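Pre-mRNA-processing-splicing factor 8 (Cryptococcus gattii serotype B, PDB 6MWY) carries an intein that probably excises itself from the splicing-factor precursor by protein splicing, joining the flanking host sequences. Local coordinates at residues A[57-62]-A[66-71]; A[91-96]-A[155-160]. One frame throughout, in Å; residues are numbered along the deposited sequence.

Contact 1 (A[57-62]-A[66-71]); sequences SEILVE and EGDQLL
Ile59 and Leu70 mark the nearest backbone approach between 57-62 and 66-71, their CA atoms 8.9 Å apart. The two strands, 58-60 and 69-71, are therefore not hydrogen-bonded neighbours; they belong to different sheets and meet through side chains. Ile59 points across the gap and uses both its branches. Its CG2 methyl reaches CD2 of Leu70 at 4.1 Å, the two side chains crossing at about a right angle. The longer branch is fully extended, with CG1 anti to the backbone N (chi1 180°), which carries CD1 to within 4.2 Å of Asp68 OD2. That second touch is a methyl beside a carboxylate oxygen whose polar partner lies elsewhere, in the backbone N of Gln65. Gly67, just before Asp68, has a positive phi of 84° and turns the chain into strand 69-71. NE2 of Gln69 donates a hydrogen bond to Gly67 O at 2.9 Å; the donor lies above the carbonyl plane, while the acceptor stays close to the plane of the glutamine amide. NE2 is also hydrogen-bonded to Thr79 OG1. Within the Hint (Hedgehog/intein) fold, the contact joins the two-stranded sheet of 50-52 and 58-60, where Ile59 bonds through its backbone to Leu51, to the edge of a four-stranded one. There strand 69-71 lies beside 77-88, and Leu70 packs on Phe195 of strand 190-197, as does Val61.

Contact 2 (A[91-96]-A[155-160]); sequences YRIKAD and YRLFRS
Ala95 and Leu157 bring the strands 91-95 and 155-159 closest, with 8.1 Å between their CA atoms; the strands are steeply inclined and are separated in their sheet by strand 176-185, to which each runs antiparallel. One methyl carries the whole touch: CD1 of Leu157 lies 4.0 Å from CB of Ala95 and 4.4 Å from CG2 of Ile93. All three residues aim their CB atoms into the gap and are buried. The leucine has CG beside its backbone N and anti to the carbonyl carbon (chi1 -68°), and its CD1 branch reaches over the alanine, the smaller of its two partners. Ile93 also rests on Ile183 and Leu109, and Leu157 on Leu111, so strands 108-113 and 176-185 contribute to the same apolar interior. The six-stranded sheet curls enough to bring these next-but-one strands together, consistent with the curved, mostly beta Hint fold to which this chain belongs. Arg156, next to the leucine, is tied by polar groups: NH2 donates to Tyr155 O at 2.9 Å (N-H...O angle 155°). This acceptor lies nearly in the guanidinium plane, whereas the donor stands well above the carbonyl plane. NH2 also reaches Gln153 O, and NH1 forms a salt bridge with Glu114, so the guanidinium group is held from several points. Tyr155 meets the ring of Phe144 in helix 141-146 edge-to-face, and its OH hydrogen-bonds Glu151 OE2.

How the contacts relate
Both contacts are small, buried and carried by side chains alone, yet they join different kinds of partners. Contact 1 links two separate sheets through segments only a short turn apart in sequence, and its centre lies about 14 Å from the centre of the chain. Contact 2 brings together strands of one six-stranded sheet from segments far apart in sequence; the centre of this contact lies about 8 Å from that of the chain. Contact 1, farther out, includes the partly exposed Asp68, a methyl beside its carboxylate oxygen, whereas contact 2, with all its touching residues buried, is purely aliphatic. They follow one another along the chain, on opposite sides of its centre, with their own centres about 21 Å apart.

Contact 1 (A[57-62]-A[66-71])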
# COMPACT_ATOMS: atom_id res chain seq x y z
N SER A 57 6.97 -16.35 0.08
CA SER A 57 5.97 -16.71 1.07
C SER A 57 5.39 -15.46 1.73
O SER A 57 5.92 -14.35 1.59
CB SER A 57 6.56 -17.65 2.13
OG SER A 57 7.68 -17.06 2.77
N GLU A 58 4.30 -15.64 2.46
CA GLU A 58 3.59 -14.51 3.03
C GLU A 58 4.05 -14.23 4.46
O GLU A 58 4.66 -15.07 5.13
CB GLU A 58 2.08 -14.75 3.02
CG GLU A 58 1.49 -14.92 1.63
CD GLU A 58 -0.01 -15.08 1.67
OE1 GLU A 58 -0.58 -15.05 2.78
OE2 GLU A 58 -0.62 -15.25 0.59
N ILE A 59 3.75 -13.01 4.92
CA ILE A 59 4.03 -12.60 6.29
C ILE A 59 3.05 -11.50 6.66
O ILE A 59 2.76 -10.60 5.86
CB ILE A 59 5.49 -12.13 6.44
CG1 ILE A 59 5.78 -11.70 7.88
CG2 ILE A 59 5.82 -11.02 5.46
CD1 ILE A 59 7.21 -11.28 8.13
N LEU A 60 2.50 -11.57 7.87
CA LEU A 60 1.63 -10.51 8.34
C LEU A 60 2.44 -9.24 8.60
O LEU A 60 3.59 -9.30 9.04
CB LEU A 60 0.88 -10.94 9.60
CG LEU A 60 -0.18 -12.03 9.43
CD1 LEU A 60 -0.85 -12.34 10.75
CD2 LEU A 60 -1.20 -11.62 8.39
N VAL A 61 1.83 -8.09 8.31
CA VAL A 61 2.55 -6.83 8.46
C VAL A 61 2.86 -6.56 9.93
O VAL A 61 3.90 -5.98 10.27
CB VAL A 61 1.77 -5.66 7.82
CG1 VAL A 61 0.40 -5.51 8.47
CG2 VAL A 61 2.56 -4.37 7.92
N GLU A 62 1.99 -7.01 10.84
CA GLU A 62 2.26 -6.86 12.26
C GLU A 62 3.38 -7.77 12.74
O GLU A 62 3.91 -7.55 13.83
CB GLU A 62 0.99 -7.11 13.07
CG GLU A 62 0.44 -8.53 13.00
CD GLU A 62 -0.70 -8.69 12.01
OE1 GLU A 62 -0.69 -8.00 10.96
OE2 GLU A 62 -1.61 -9.50 12.27
N GLU A 66 12.55 -5.93 12.51
CA GLU A 66 13.71 -5.21 12.02
C GLU A 66 14.60 -6.12 11.19
O GLU A 66 14.99 -7.21 11.63
CB GLU A 66 14.50 -4.64 13.20
CG GLU A 66 15.80 -3.95 12.84
CD GLU A 66 15.58 -2.60 12.20
OE1 GLU A 66 16.47 -2.14 11.44
OE2 GLU A 66 14.52 -1.99 12.45
N GLY A 67 14.93 -5.68 9.97
CA GLY A 67 15.81 -6.43 9.11
C GLY A 67 15.16 -7.52 8.29
O GLY A 67 15.87 -8.21 7.54
N ASP A 68 13.85 -7.70 8.40
CA ASP A 68 13.17 -8.73 7.63
C ASP A 68 13.28 -8.45 6.13
O ASP A 68 13.39 -7.30 5.70
CB ASP A 68 11.70 -8.83 8.04
CG ASP A 68 11.49 -9.70 9.26
OD1 ASP A 68 12.33 -10.59 9.51
OD2 ASP A 68 10.49 -9.49 9.98
N GLN A 69 13.23 -9.52 5.34
CA GLN A 69 13.43 -9.44 3.90
C GLN A 69 12.08 -9.53 3.20
O GLN A 69 11.45 -10.59 3.17
CB GLN A 69 14.37 -10.55 3.43
CG GLN A 69 15.76 -10.46 4.03
CD GLN A 69 16.44 -9.14 3.73
OE1 GLN A 69 16.75 -8.84 2.58
NE2 GLN A 69 16.66 -8.33 4.77
N LEU A 70 11.64 -8.40 2.64
CA LEU A 70 10.43 -8.33 1.84
C LEU A 70 10.77 -8.35 0.36
O LEU A 70 11.93 -8.31 -0.04
CB LEU A 70 9.63 -7.07 2.19
CG LEU A 70 9.22 -6.91 3.66
CD1 LEU A 70 8.32 -5.69 3.82
CD2 LEU A 70 8.54 -8.17 4.18
N LEU A 71 9.73 -8.39 -0.46
CA LEU A 71 9.86 -8.49 -1.91
C LEU A 71 9.47 -7.18 -2.56
O LEU A 71 8.39 -6.64 -2.28
CB LEU A 71 9.00 -9.63 -2.46
CG LEU A 71 9.14 -9.91 -3.96
CD1 LEU A 71 10.59 -10.20 -4.32
CD2 LEU A 71 8.24 -11.05 -4.36

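Contact 2 (A[91-96]-A[155-160])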
# COMPACT_ATOMS: atom_id res chain seq x y z
N TYR A 91 -8.12 4.35 6.85
CA TYR A 91 -8.81 4.54 5.58
C TYR A 91 -8.83 3.23 4.81
O TYR A 91 -7.78 2.59 4.62
CB TYR A 91 -8.13 5.62 4.74
CG TYR A 91 -8.49 7.03 5.15
CD1 TYR A 91 -9.60 7.67 4.62
CD2 TYR A 91 -7.72 7.72 6.08
CE1 TYR A 91 -9.93 8.95 4.99
CE2 TYR A 91 -8.04 9.01 6.46
CZ TYR A 91 -9.15 9.62 5.91
OH TYR A 91 -9.48 10.90 6.29
N ARG A 92 -10.02 2.84 4.38
CA ARG A 92 -10.24 1.66 3.55
C ARG A 92 -10.40 2.13 2.11
O ARG A 92 -11.28 2.94 1.81
CB ARG A 92 -11.48 0.90 4.02
CG ARG A 92 -11.90 -0.27 3.15
CD ARG A 92 -13.05 -1.02 3.80
NE ARG A 92 -12.73 -1.41 5.17
CZ ARG A 92 -12.13 -2.55 5.51
NH1 ARG A 92 -11.80 -3.42 4.57
NH2 ARG A 92 -11.87 -2.81 6.78
N ILE A 93 -9.54 1.62 1.23
CA ILE A 93 -9.57 1.90 -0.19
C ILE A 93 -10.15 0.67 -0.88
O ILE A 93 -9.53 -0.40 -0.89
CB ILE A 93 -8.18 2.24 -0.73
CG1 ILE A 93 -7.59 3.43 0.05
CG2 ILE A 93 -8.23 2.53 -2.22
CD1 ILE A 93 -6.13 3.69 -0.24
N LYS A 94 -11.35 0.82 -1.42
CA LYS A 94 -12.04 -0.24 -2.15
C LYS A 94 -11.64 -0.15 -3.62
O LYS A 94 -12.04 0.79 -4.32
CB LYS A 94 -13.55 -0.12 -2.00
CG LYS A 94 -14.13 -0.85 -0.80
CD LYS A 94 -15.64 -0.95 -0.93
CE LYS A 94 -16.22 -1.91 0.09
NZ LYS A 94 -16.02 -1.42 1.48
N ALA A 95 -10.87 -1.13 -4.07
CA ALA A 95 -10.58 -1.34 -5.48
C ALA A 95 -11.37 -2.55 -5.98
O ALA A 95 -11.85 -3.37 -5.20
CB ALA A 95 -9.09 -1.56 -5.71
N ASP A 96 -11.50 -2.65 -7.30
CA ASP A 96 -12.23 -3.76 -7.88
C ASP A 96 -11.39 -5.03 -7.85
O ASP A 96 -10.15 -4.99 -7.80
CB ASP A 96 -12.66 -3.44 -9.31
CG ASP A 96 -11.55 -2.82 -10.13
OD1 ASP A 96 -10.46 -2.56 -9.56
OD2 ASP A 96 -11.75 -2.58 -11.34
N TYR A 155 -6.85 7.94 -11.46
CA TYR A 155 -5.76 7.26 -10.79
C TYR A 155 -5.98 5.76 -10.79
O TYR A 155 -7.12 5.27 -10.84
CB TYR A 155 -5.60 7.76 -9.36
CG TYR A 155 -5.11 9.19 -9.27
CD1 TYR A 155 -6.00 10.25 -9.34
CD2 TYR A 155 -3.76 9.47 -9.14
CE1 TYR A 155 -5.55 11.56 -9.26
CE2 TYR A 155 -3.30 10.77 -9.07
CZ TYR A 155 -4.21 11.81 -9.13
OH TYR A 155 -3.76 13.11 -9.06
N ARG A 156 -4.88 5.01 -10.75
CA ARG A 156 -4.93 3.56 -10.75
C ARG A 156 -3.91 3.02 -9.76
O ARG A 156 -2.76 3.47 -9.75
CB ARG A 156 -4.62 2.99 -12.15
CG ARG A 156 -5.37 3.64 -13.30
CD ARG A 156 -6.75 3.06 -13.49
NE ARG A 156 -7.38 3.65 -14.67
CZ ARG A 156 -8.04 4.80 -14.67
NH1 ARG A 156 -8.57 5.26 -15.79
NH2 ARG A 156 -8.18 5.48 -13.54
N LEU A 157 -4.34 2.07 -8.94
CA LEU A 157 -3.38 1.21 -8.27
C LEU A 157 -2.79 0.25 -9.30
O LEU A 157 -3.32 0.08 -10.40
CB LEU A 157 -4.04 0.44 -7.13
CG LEU A 157 -4.51 1.22 -5.89
CD1 LEU A 157 -5.71 0.56 -5.24
CD2 LEU A 157 -3.38 1.36 -4.88
N PHE A 158 -1.66 -0.37 -8.96
CA PHE A 158 -1.04 -1.26 -9.93
C PHE A 158 -0.29 -2.37 -9.21
O PHE A 158 0.12 -2.23 -8.05
CB PHE A 158 -0.11 -0.49 -10.88
CG PHE A 158 1.16 -0.01 -10.25
CD1 PHE A 158 1.17 1.10 -9.43
CD2 PHE A 158 2.36 -0.66 -10.51
CE1 PHE A 158 2.35 1.55 -8.86
CE2 PHE A 158 3.54 -0.22 -9.94
CZ PHE A 158 3.53 0.89 -9.11
N ARG A 159 -0.12 -3.48 -9.91
CA ARG A 159 0.57 -4.66 -9.41
C ARG A 159 1.66 -5.06 -10.38
O ARG A 159 1.67 -4.66 -11.55
CB ARG A 159 -0.40 -5.83 -9.20
CG ARG A 159 -1.14 -6.21 -10.46
CD ARG A 159 -1.37 -7.70 -10.54
NE ARG A 159 -2.33 -8.16 -9.54
CZ ARG A 159 -3.65 -8.17 -9.72
NH1 ARG A 159 -4.17 -7.73 -10.86
NH2 ARG A 159 -4.44 -8.61 -8.76
N SER A 160 2.60 -5.86 -9.88
CA SER A 160 3.71 -6.35 -10.68
C SER A 160 3.45 -7.80 -11.07
O SER A 160 3.12 -8.63 -10.22
CB SER A 160 5.03 -6.24 -9.91
OG SER A 160 6.12 -6.60 -10.74